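Local coordinates for protein putative carbohydrate-active enzyme (Uncultured organism, PDB 5WH8) that probably hydrolyses O-glycosidic bonds in plant polysaccharides such as cellulose, as the glycoside hydrolase family 5 part of a longer, multi-modular protein, at residues 104-109 with 142-147; 37-42 with 65-70; 32-37 with 268-273. One frame throughout, in Å; residues are numbered along the deposited sequence.

Three contacts sample the way a family 5 TIM barrel is closed, each strand joining the next until the last meets the first. Interaction 1 pairs the third and fourth strands, interaction 3 seals the eighth against the first, and interaction 2 rests the loop leaving the first strand on the end of the second. Their centres lie 12 to 13 Å apart. Strand 62-68 links them: Leu-65 N lies 2.8 Å from Ile-105 O, and Ala-66 N lies 2.9 Å from Ser-36 OG. Interactions 2 and 3 meet at His-37 and touch the same ethanediol at the barrel mouth, which probably marks part of a pocket; His-109 CE1 approaches Trp-271 CZ3 at 4.0 Å.

Interaction 1 (104-109 with 142-147); sequences CIIDWH and VLYEIC. With EDO (1,2-ethanediol), chain B.
Glu-145 and Asp-107 lie side by side on the barrel's inner face, their carboxylates stacked with planes 25° apart and Glu-145 OE1 3.9 Å from Asp-107 OD1. With CG anti to the backbone N (chi1 -179°) and the chain extended beyond it, Glu-145 projects far enough inward for OE1 to graze Asp-107 CB and the CG2 branch of Ile-105, the latter at 3.4 Å. If both acids are ionised they would repel; the salt bridge of OE1 with Arg-64 and the hydrogen bond between OE2 and Thr-236 probably offset this. Asp-107 OD2 in turn receives the ND1 hydrogen of His-109 on its syn side at 2.7 Å, a bond that steadies the imidazole. On the outer face, Ile-106 CD1 meets the edge of the Tyr-144 ring, 4.1 Å from CE1, beneath helix 122-135. Trp-108 CD1 comes within 3.3 Å of Ile-146 O, and Trp-108 NE1 is hydrogen-bonded to Thr-121.

Behind these side chains runs a ladder of four backbone bonds in parallel register. It starts with Leu-143 N to Cys-104 O at 2.9 Å and finishes with Trp-108 N to Glu-145 O. Strand 103-109, helix 122-135 and strand 142-145 thus form a beta-alpha-beta unit, the repeating element of the TIM barrel, here with Asp-107 and Glu-145 on the face turned to the barrel interior.

Interaction 2 (37-42 with 65-70); sequences HGLAWF and LAIYTH. With EDO (1,2-ethanediol), chain M.
Leu-39 and Trp-41 both place CG anti to their own carbonyl carbon (chi1 -61° and -59°), which sends the two side chains across to strand 65-68. The setting is the mouth of a TIM barrel, where the loop after the first strand folds onto the end of the second. Trp-41 crosses Tyr-68 at about a right angle, bringing CH2 over one face of the phenol, toward its rim and 3.6 Å from CE2. The ring planes meet obliquely, at 48°. Gly-38 CA packs against the same phenol, 3.7 Å from CE1. On the outer side of the strand, under helix 83-100, Leu-39 CD1 touches Ile-67 CG1 at 3.8 Å, near Tyr-86.

The loop is braced from within. Gly-38 N donates to His-37 ND1 in the plane of the imidazole, which fixes the ring's rotation and turns NE2 toward Glu-278; Gly-38 O accepts from both Trp-41 N and Phe-42 N. Trp-72 O takes the Trp-41 indole hydrogen. A water bridges loop and strand: it accepts from Leu-39 N at 2.8 Å and Tyr-68 N at 3.0 Å, and donates to Ala-66 O at 2.6 Å.

Interaction 3 (32-37 with 268-273); sequences RGMSSH and WVNWSF. With EDO (1,2-ethanediol), chain M; EDO (1,2-ethanediol), chain D.
Trp-271 and Ser-272, which press against Ser-35, Ser-36 and His-37, are joined by a cis peptide, a rare geometry between non-proline residues but a recognised feature of the eighth strand in related family 5 barrels. The chain turns a corner there, yet pairing resumes: Ser-35 N bonds to Asn-270 O before the bend, and Phe-273 N reaches Ser-35 O after it at 2.8 Å, almost straight (176°). These bonds join the last strand to the first and close the barrel.

At the barrel mouth, the Trp-271 indole presents CZ2 over the centre of the His-37 ring, 3.7 Å from CD2, with the planes inclined at 45°. Its CZ3 comes 3.2 Å from Ser-36 O. On the outward face, Arg-32 lays CB over the six-membered ring of Trp-268 in a CH-pi contact, while its guanidinium reaches Gln-309 and Pro-310. Met-34 folds back at chi2 (-64°), bringing CE within 3.4 Å of Asn-270 OD1.

Trp-271 NE1 donates to O1 of the bound ethanediol at 3.1 Å, and His-37 NE2, also bonded to Glu-278, makes only a weak bond to O2. N-H donors suited to hydroxyls beside aromatic rings suited to C-H faces are consistent with a sugar-binding pocket.

Interaction 1 (104-109 with 142-147)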
loop_
_atom_site.group_PDB
_atom_site.type_symbol
_atom_site.label_atom_id
_atom_site.label_comp_id
_atom_site.label_asym_id
_atom_site.label_seq_id
_atom_site.Cartn_x
_atom_site.Cartn_y
_atom_site.Cartn_z
ATOM N N CYS A 104 3.212 6.540 4.175
ATOM C CA CYS A 104 4.094 5.777 3.299
ATOM C C CYS A 104 4.008 4.305 3.635
ATOM O O CYS A 104 4.334 3.918 4.758
ATOM C CB CYS A 104 5.534 6.268 3.433
ATOM S SG CYS A 104 6.720 5.456 2.358
ATOM N N ILE A 105 3.612 3.493 2.657
ATOM C CA ILE A 105 3.625 2.037 2.821
ATOM C C ILE A 105 4.924 1.486 2.272
ATOM O O ILE A 105 5.242 1.708 1.089
ATOM C CB ILE A 105 2.462 1.340 2.100
ATOM C CG1 ILE A 105 1.116 1.833 2.618
ATOM C CG2 ILE A 105 2.548 -0.160 2.304
ATOM C CD1 ILE A 105 -0.087 1.330 1.819
ATOM N N ILE A 106 5.666 0.786 3.134
ATOM C CA ILE A 106 6.829 -0.000 2.747
ATOM C C ILE A 106 6.313 -1.393 2.436
ATOM O O ILE A 106 5.879 -2.121 3.353
ATOM C CB ILE A 106 7.886 -0.029 3.878
ATOM C CG1 ILE A 106 8.346 1.399 4.201
ATOM C CG2 ILE A 106 9.076 -0.913 3.481
ATOM C CD1 ILE A 106 9.357 1.498 5.361
ATOM N N ASP A 107 6.302 -1.743 1.150
ATOM C CA ASP A 107 5.690 -3.009 0.695
ATOM C C ASP A 107 6.748 -4.015 0.223
ATOM O O ASP A 107 7.437 -3.802 -0.786
ATOM C CB ASP A 107 4.666 -2.667 -0.406
ATOM C CG ASP A 107 4.355 -3.821 -1.350
ATOM O OD1 ASP A 107 4.341 -5.007 -0.949
ATOM O OD2 ASP A 107 4.094 -3.501 -2.541
ATOM N N TRP A 108 6.910 -5.089 0.999
ATOM C CA TRP A 108 7.761 -6.226 0.622
ATOM C C TRP A 108 6.976 -7.037 -0.415
ATOM O O TRP A 108 6.078 -7.842 -0.089
ATOM C CB TRP A 108 8.115 -7.042 1.863
ATOM C CG TRP A 108 9.041 -8.222 1.664
ATOM C CD1 TRP A 108 8.708 -9.555 1.731
ATOM C CD2 TRP A 108 10.458 -8.177 1.410
ATOM N NE1 TRP A 108 9.828 -10.335 1.543
ATOM C CE2 TRP A 108 10.911 -9.513 1.340
ATOM C CE3 TRP A 108 11.377 -7.136 1.233
ATOM C CZ2 TRP A 108 12.242 -9.835 1.085
ATOM C CZ3 TRP A 108 12.699 -7.452 0.995
ATOM C CH2 TRP A 108 13.121 -8.790 0.910
ATOM N N HIS A 109 7.288 -6.782 -1.679
ATOM C CA HIS A 109 6.352 -7.072 -2.778
ATOM C C HIS A 109 6.600 -8.448 -3.369
ATOM O O HIS A 109 7.138 -8.565 -4.467
ATOM C CB HIS A 109 6.459 -5.965 -3.848
ATOM C CG HIS A 109 5.319 -5.908 -4.839
ATOM N ND1 HIS A 109 4.153 -5.221 -4.576
ATOM C CD2 HIS A 109 5.199 -6.362 -6.114
ATOM C CE1 HIS A 109 3.357 -5.267 -5.629
ATOM N NE2 HIS A 109 3.965 -5.958 -6.581
ATOM N N VAL A 142 4.779 5.871 8.587
ATOM C CA VAL A 142 4.975 4.614 7.858
ATOM C C VAL A 142 3.991 3.506 8.267
ATOM O O VAL A 142 3.526 3.424 9.413
ATOM C CB VAL A 142 6.415 4.052 8.020
ATOM C CG1 VAL A 142 7.440 5.002 7.401
ATOM C CG2 VAL A 142 6.761 3.760 9.482
ATOM N N LEU A 143 3.663 2.662 7.292
ATOM C CA LEU A 143 2.922 1.414 7.516
ATOM C C LEU A 143 3.741 0.294 6.890
ATOM O O LEU A 143 4.377 0.514 5.864
ATOM C CB LEU A 143 1.518 1.430 6.898
ATOM C CG LEU A 143 0.530 2.466 7.450
ATOM C CD1 LEU A 143 0.751 3.801 6.770
ATOM C CD2 LEU A 143 -0.914 2.040 7.239
ATOM N N TYR A 144 3.718 -0.897 7.488
ATOM C CA TYR A 144 4.556 -2.017 7.045
ATOM C C TYR A 144 3.710 -3.115 6.371
ATOM O O TYR A 144 2.934 -3.814 7.032
ATOM C CB TYR A 144 5.333 -2.588 8.263
ATOM C CG TYR A 144 6.235 -1.589 9.008
ATOM C CD1 TYR A 144 7.021 -0.659 8.316
ATOM C CD2 TYR A 144 6.326 -1.616 10.402
ATOM C CE1 TYR A 144 7.865 0.207 9.003
ATOM C CE2 TYR A 144 7.137 -0.752 11.085
ATOM C CZ TYR A 144 7.907 0.165 10.383
ATOM O OH TYR A 144 8.749 1.013 11.070
ATOM N N GLU A 145 3.844 -3.262 5.048
ATOM C CA GLU A 145 3.119 -4.285 4.288
ATOM C C GLU A 145 4.083 -5.457 4.053
ATOM O O GLU A 145 4.948 -5.390 3.176
ATOM C CB GLU A 145 2.585 -3.698 2.969
ATOM C CG GLU A 145 1.797 -4.691 2.109
ATOM C CD GLU A 145 1.147 -4.077 0.879
ATOM O OE1 GLU A 145 1.404 -2.890 0.585
ATOM O OE2 GLU A 145 0.405 -4.808 0.178
ATOM N N ILE A 146 3.945 -6.517 4.854
ATOM C CA ILE A 146 5.005 -7.517 5.007
ATOM C C ILE A 146 5.059 -8.580 3.873
ATOM O O ILE A 146 6.090 -9.266 3.753
ATOM C CB ILE A 146 4.912 -8.211 6.423
ATOM C CG1 ILE A 146 3.517 -8.807 6.670
ATOM C CG2 ILE A 146 5.284 -7.217 7.521
ATOM C CD1 ILE A 146 3.461 -9.788 7.882
ATOM N N CYS A 147 3.997 -8.722 3.076
ATOM C CA CYS A 147 3.979 -9.641 1.910
ATOM C C CYS A 147 2.816 -9.355 0.943
ATOM O O CYS A 147 1.717 -9.870 1.098
ATOM C CB CYS A 147 3.917 -11.121 2.356
ATOM S SG CYS A 147 2.621 -11.540 3.552
HETATM C C1 EDO B . 1.058 4.081 11.624
HETATM O O1 EDO B . 1.516 2.850 11.092
HETATM C C2 EDO B . 0.681 5.006 10.483
HETATM O O2 EDO B . 0.381 6.276 11.039
#

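Interaction 2 (37-42 with 65-70)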
loop_
_atom_site.group_PDB
_atom_site.type_symbol
_atom_site.label_atom_id
_atom_site.label_comp_id
_atom_site.label_asym_id
_atom_site.label_seq_id
_atom_site.Cartn_x
_atom_site.Cartn_y
_atom_site.Cartn_z
ATOM N N HIS A 37 5.079 1.454 -9.362
ATOM C CA HIS A 37 5.291 0.194 -10.078
ATOM C C HIS A 37 6.642 -0.339 -9.541
ATOM O O HIS A 37 7.082 0.086 -8.464
ATOM C CB HIS A 37 5.285 0.465 -11.597
ATOM C CG HIS A 37 4.964 -0.709 -12.474
ATOM N ND1 HIS A 37 5.777 -1.814 -12.581
ATOM C CD2 HIS A 37 3.949 -0.903 -13.354
ATOM C CE1 HIS A 37 5.262 -2.658 -13.468
ATOM N NE2 HIS A 37 4.147 -2.130 -13.944
ATOM N N GLY A 38 7.309 -1.252 -10.232
ATOM C CA GLY A 38 8.612 -1.710 -9.766
ATOM C C GLY A 38 9.615 -0.567 -9.649
ATOM O O GLY A 38 9.842 0.152 -10.607
ATOM N N LEU A 39 10.218 -0.383 -8.470
ATOM C CA LEU A 39 11.143 0.747 -8.277
ATOM C C LEU A 39 12.374 0.673 -9.196
ATOM O O LEU A 39 12.809 1.698 -9.729
ATOM C CB LEU A 39 11.582 0.833 -6.807
ATOM C CG LEU A 39 10.423 1.054 -5.825
ATOM C CD1 LEU A 39 10.857 0.821 -4.396
ATOM C CD2 LEU A 39 9.794 2.460 -5.973
ATOM N N ALA A 40 12.916 -0.529 -9.400
ATOM C CA ALA A 40 14.082 -0.701 -10.262
ATOM C C ALA A 40 13.745 -0.486 -11.741
ATOM O O ALA A 40 14.629 -0.305 -12.596
ATOM C CB ALA A 40 14.676 -2.092 -10.060
ATOM N N TRP A 41 12.454 -0.486 -12.054
ATOM C CA TRP A 41 12.015 -0.390 -13.433
ATOM C C TRP A 41 11.650 1.038 -13.868
ATOM O O TRP A 41 11.781 1.378 -15.051
ATOM C CB TRP A 41 10.817 -1.311 -13.647
ATOM C CG TRP A 41 11.102 -2.752 -13.348
ATOM C CD1 TRP A 41 12.331 -3.364 -13.322
ATOM C CD2 TRP A 41 10.145 -3.766 -13.042
ATOM N NE1 TRP A 41 12.186 -4.697 -13.020
ATOM C CE2 TRP A 41 10.854 -4.964 -12.825
ATOM C CE3 TRP A 41 8.750 -3.770 -12.896
ATOM C CZ2 TRP A 41 10.218 -6.157 -12.502
ATOM C CZ3 TRP A 41 8.123 -4.954 -12.560
ATOM C CH2 TRP A 41 8.855 -6.137 -12.382
ATOM N N PHE A 42 11.167 1.859 -12.929
ATOM C CA PHE A 42 10.737 3.241 -13.219
ATOM C C PHE A 42 11.322 4.253 -12.236
ATOM O O PHE A 42 10.616 5.129 -11.740
ATOM C CB PHE A 42 9.201 3.332 -13.209
ATOM C CG PHE A 42 8.568 2.447 -14.224
ATOM C CD1 PHE A 42 8.433 2.872 -15.529
ATOM C CD2 PHE A 42 8.177 1.163 -13.903
ATOM C CE1 PHE A 42 7.900 2.044 -16.482
ATOM C CE2 PHE A 42 7.650 0.337 -14.844
ATOM C CZ PHE A 42 7.519 0.767 -16.144
ATOM N N LEU A 65 5.440 2.091 -1.703
ATOM C CA LEU A 65 6.713 1.705 -2.280
ATOM C C LEU A 65 6.695 0.198 -2.514
ATOM O O LEU A 65 6.875 -0.588 -1.587
ATOM C CB LEU A 65 7.873 2.119 -1.348
ATOM C CG LEU A 65 7.951 3.594 -0.970
ATOM C CD1 LEU A 65 9.029 3.767 0.072
ATOM C CD2 LEU A 65 8.218 4.475 -2.151
ATOM N N ALA A 66 6.468 -0.184 -3.763
ATOM C CA ALA A 66 6.422 -1.598 -4.140
ATOM C C ALA A 66 7.837 -2.103 -4.384
ATOM O O ALA A 66 8.413 -1.865 -5.449
ATOM C CB ALA A 66 5.570 -1.792 -5.388
ATOM N N ILE A 67 8.372 -2.796 -3.383
ATOM C CA ILE A 67 9.745 -3.288 -3.397
ATOM C C ILE A 67 9.731 -4.746 -3.858
ATOM O O ILE A 67 9.550 -5.654 -3.058
ATOM C CB ILE A 67 10.371 -3.137 -2.003
ATOM C CG1 ILE A 67 10.372 -1.663 -1.588
ATOM C CG2 ILE A 67 11.800 -3.679 -1.967
ATOM C CD1 ILE A 67 10.158 -1.475 -0.131
ATOM N N TYR A 68 9.833 -4.958 -5.167
ATOM C CA TYR A 68 9.792 -6.319 -5.695
ATOM C C TYR A 68 10.908 -7.130 -5.077
ATOM O O TYR A 68 12.019 -6.617 -4.938
ATOM C CB TYR A 68 9.955 -6.341 -7.208
ATOM C CG TYR A 68 8.672 -6.181 -7.993
ATOM C CD1 TYR A 68 8.029 -4.955 -8.059
ATOM C CD2 TYR A 68 8.139 -7.249 -8.706
ATOM C CE1 TYR A 68 6.880 -4.798 -8.807
ATOM C CE2 TYR A 68 6.987 -7.102 -9.442
ATOM C CZ TYR A 68 6.369 -5.875 -9.497
ATOM O OH TYR A 68 5.218 -5.728 -10.257
ATOM N N THR A 69 10.627 -8.379 -4.710
ATOM C CA THR A 69 11.661 -9.224 -4.140
ATOM C C THR A 69 12.395 -9.949 -5.260
ATOM O O THR A 69 13.611 -10.162 -5.189
ATOM C CB THR A 69 11.078 -10.232 -3.128
ATOM O OG1 THR A 69 10.205 -11.147 -3.797
ATOM C CG2 THR A 69 10.324 -9.525 -2.020
ATOM N N HIS A 70 11.653 -10.267 -6.324
ATOM C CA HIS A 70 12.143 -11.043 -7.458
ATOM C C HIS A 70 11.851 -10.365 -8.802
ATOM O O HIS A 70 11.378 -9.230 -8.836
ATOM C CB HIS A 70 11.528 -12.437 -7.408
ATOM C CG HIS A 70 12.054 -13.262 -6.278
ATOM N ND1 HIS A 70 11.742 -13.004 -4.958
ATOM C CD2 HIS A 70 12.891 -14.325 -6.268
ATOM C CE1 HIS A 70 12.361 -13.880 -4.185
ATOM N NE2 HIS A 70 13.061 -14.694 -4.955
HETATM C C1 EDO M . 1.856 -4.891 -14.169
HETATM O O1 EDO M . 1.214 -3.656 -14.532
HETATM C C2 EDO M . 2.675 -5.531 -15.302
HETATM O O2 EDO M . 3.398 -4.564 -16.088
HETATM O O HOH W 1 10.614 -2.493 -6.662
#

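Interaction 3 (32-37 with 268-273)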
loop_
_atom_site.group_PDB
_atom_site.type_symbol
_atom_site.label_atom_id
_atom_site.label_comp_id
_atom_site.label_asym_id
_atom_site.label_seq_id
_atom_site.Cartn_x
_atom_site.Cartn_y
_atom_site.Cartn_z
ATOM N N ARG A 32 -6.603 7.702 0.637
ATOM C CA ARG A 32 -6.644 7.432 -0.795
ATOM C C ARG A 32 -5.304 7.803 -1.415
ATOM O O ARG A 32 -4.810 8.906 -1.187
ATOM C CB ARG A 32 -7.774 8.232 -1.471
ATOM C CG ARG A 32 -9.131 8.083 -0.752
ATOM C CD ARG A 32 -10.217 9.000 -1.360
ATOM N NE ARG A 32 -9.803 10.396 -1.302
ATOM C CZ ARG A 32 -10.595 11.435 -1.026
ATOM N NH1 ARG A 32 -11.900 11.277 -0.781
ATOM N NH2 ARG A 32 -10.070 12.648 -1.007
ATOM N N GLY A 33 -4.699 6.910 -2.197
ATOM C CA GLY A 33 -3.448 7.288 -2.834
ATOM C C GLY A 33 -3.011 6.397 -3.987
ATOM O O GLY A 33 -3.829 5.720 -4.638
ATOM N N MET A 34 -1.693 6.385 -4.219
ATOM C CA MET A 34 -1.081 5.738 -5.389
ATOM C C MET A 34 0.044 4.806 -4.982
ATOM O O MET A 34 0.739 5.046 -3.996
ATOM C CB MET A 34 -0.503 6.770 -6.362
ATOM C CG MET A 34 -1.519 7.692 -7.007
ATOM S SD MET A 34 -2.698 6.833 -8.087
ATOM C CE MET A 34 -1.641 6.137 -9.370
ATOM N N SER A 35 0.192 3.735 -5.750
ATOM C CA SER A 35 1.330 2.809 -5.659
ATOM C C SER A 35 2.379 3.061 -6.738
ATOM O O SER A 35 2.047 3.343 -7.888
ATOM C CB SER A 35 0.858 1.354 -5.788
ATOM O OG SER A 35 1.916 0.421 -5.579
ATOM N N SER A 36 3.652 2.908 -6.376
ATOM C CA SER A 36 4.694 2.776 -7.387
ATOM C C SER A 36 4.472 1.509 -8.182
ATOM O O SER A 36 3.788 0.571 -7.733
ATOM C CB SER A 36 6.099 2.746 -6.749
ATOM O OG SER A 36 6.379 1.499 -6.121
ATOM N N HIS A 37 5.079 1.454 -9.362
ATOM C CA HIS A 37 5.291 0.194 -10.078
ATOM C C HIS A 37 6.642 -0.339 -9.541
ATOM O O HIS A 37 7.082 0.086 -8.464
ATOM C CB HIS A 37 5.285 0.465 -11.597
ATOM C CG HIS A 37 4.964 -0.709 -12.474
ATOM N ND1 HIS A 37 5.777 -1.814 -12.581
ATOM C CD2 HIS A 37 3.949 -0.903 -13.354
ATOM C CE1 HIS A 37 5.262 -2.658 -13.468
ATOM N NE2 HIS A 37 4.147 -2.130 -13.944
ATOM N N TRP A 268 -7.664 2.977 0.135
ATOM C CA TRP A 268 -7.316 2.433 -1.179
ATOM C C TRP A 268 -6.104 3.094 -1.818
ATOM O O TRP A 268 -5.827 4.279 -1.594
ATOM C CB TRP A 268 -8.521 2.515 -2.130
ATOM C CG TRP A 268 -9.188 3.806 -2.476
ATOM C CD1 TRP A 268 -10.425 4.209 -2.058
ATOM C CD2 TRP A 268 -8.747 4.807 -3.423
ATOM N NE1 TRP A 268 -10.771 5.392 -2.648
ATOM C CE2 TRP A 268 -9.765 5.787 -3.488
ATOM C CE3 TRP A 268 -7.591 4.979 -4.210
ATOM C CZ2 TRP A 268 -9.676 6.897 -4.316
ATOM C CZ3 TRP A 268 -7.497 6.092 -5.003
ATOM C CH2 TRP A 268 -8.534 7.033 -5.061
ATOM N N VAL A 269 -5.379 2.275 -2.589
ATOM C CA VAL A 269 -4.138 2.654 -3.248
ATOM C C VAL A 269 -4.179 2.096 -4.684
ATOM O O VAL A 269 -4.284 0.896 -4.875
ATOM C CB VAL A 269 -2.919 2.103 -2.505
ATOM C CG1 VAL A 269 -1.634 2.540 -3.170
ATOM C CG2 VAL A 269 -2.931 2.543 -1.020
ATOM N N ASN A 270 -4.092 2.972 -5.675
ATOM C CA ASN A 270 -4.208 2.583 -7.092
ATOM C C ASN A 270 -2.881 2.165 -7.730
ATOM O O ASN A 270 -1.852 2.853 -7.571
ATOM C CB ASN A 270 -4.812 3.756 -7.909
ATOM C CG ASN A 270 -4.922 3.463 -9.390
ATOM O OD1 ASN A 270 -4.252 4.087 -10.203
ATOM N ND2 ASN A 270 -5.782 2.519 -9.753
ATOM N N TRP A 271 -2.926 1.074 -8.489
ATOM C CA TRP A 271 -1.828 0.625 -9.359
ATOM C C TRP A 271 -1.976 1.215 -10.774
ATOM O O TRP A 271 -2.985 0.911 -11.421
ATOM C CB TRP A 271 -1.842 -0.899 -9.449
ATOM C CG TRP A 271 -0.663 -1.469 -10.190
ATOM C CD1 TRP A 271 -0.596 -1.722 -11.517
ATOM C CD2 TRP A 271 0.591 -1.873 -9.629
ATOM N NE1 TRP A 271 0.634 -2.256 -11.830
ATOM C CE2 TRP A 271 1.382 -2.342 -10.688
ATOM C CE3 TRP A 271 1.130 -1.859 -8.336
ATOM C CZ2 TRP A 271 2.688 -2.798 -10.496
ATOM C CZ3 TRP A 271 2.417 -2.312 -8.150
ATOM C CH2 TRP A 271 3.174 -2.787 -9.220
ATOM N N SER A 272 -1.030 2.008 -11.306
ATOM C CA SER A 272 0.246 2.395 -10.670
ATOM C C SER A 272 0.618 3.782 -11.166
ATOM O O SER A 272 0.156 4.215 -12.236
ATOM C CB SER A 272 1.386 1.423 -11.010
ATOM O OG SER A 272 1.761 1.601 -12.358
ATOM N N PHE A 273 1.473 4.455 -10.403
ATOM C CA PHE A 273 2.099 5.703 -10.835
ATOM C C PHE A 273 3.366 5.391 -11.607
ATOM O O PHE A 273 4.443 5.204 -11.017
ATOM C CB PHE A 273 2.420 6.595 -9.638
ATOM C CG PHE A 273 2.857 7.988 -10.025
ATOM C CD1 PHE A 273 1.951 8.912 -10.507
ATOM C CD2 PHE A 273 4.180 8.361 -9.901
ATOM C CE1 PHE A 273 2.371 10.209 -10.854
ATOM C CE2 PHE A 273 4.596 9.643 -10.229
ATOM C CZ PHE A 273 3.695 10.564 -10.705
HETATM C C1 EDO M . 1.856 -4.891 -14.169
HETATM O O1 EDO M . 1.214 -3.656 -14.532
HETATM C C2 EDO M . 2.675 -5.531 -15.302
HETATM O O2 EDO M . 3.398 -4.564 -16.088
HETATM C C1 EDO D . -14.017 9.009 -3.471
HETATM O O1 EDO D . -15.034 9.104 -2.447
HETATM C C2 EDO D . -13.597 7.552 -3.637
HETATM O O2 EDO D . -13.128 7.029 -2.387
#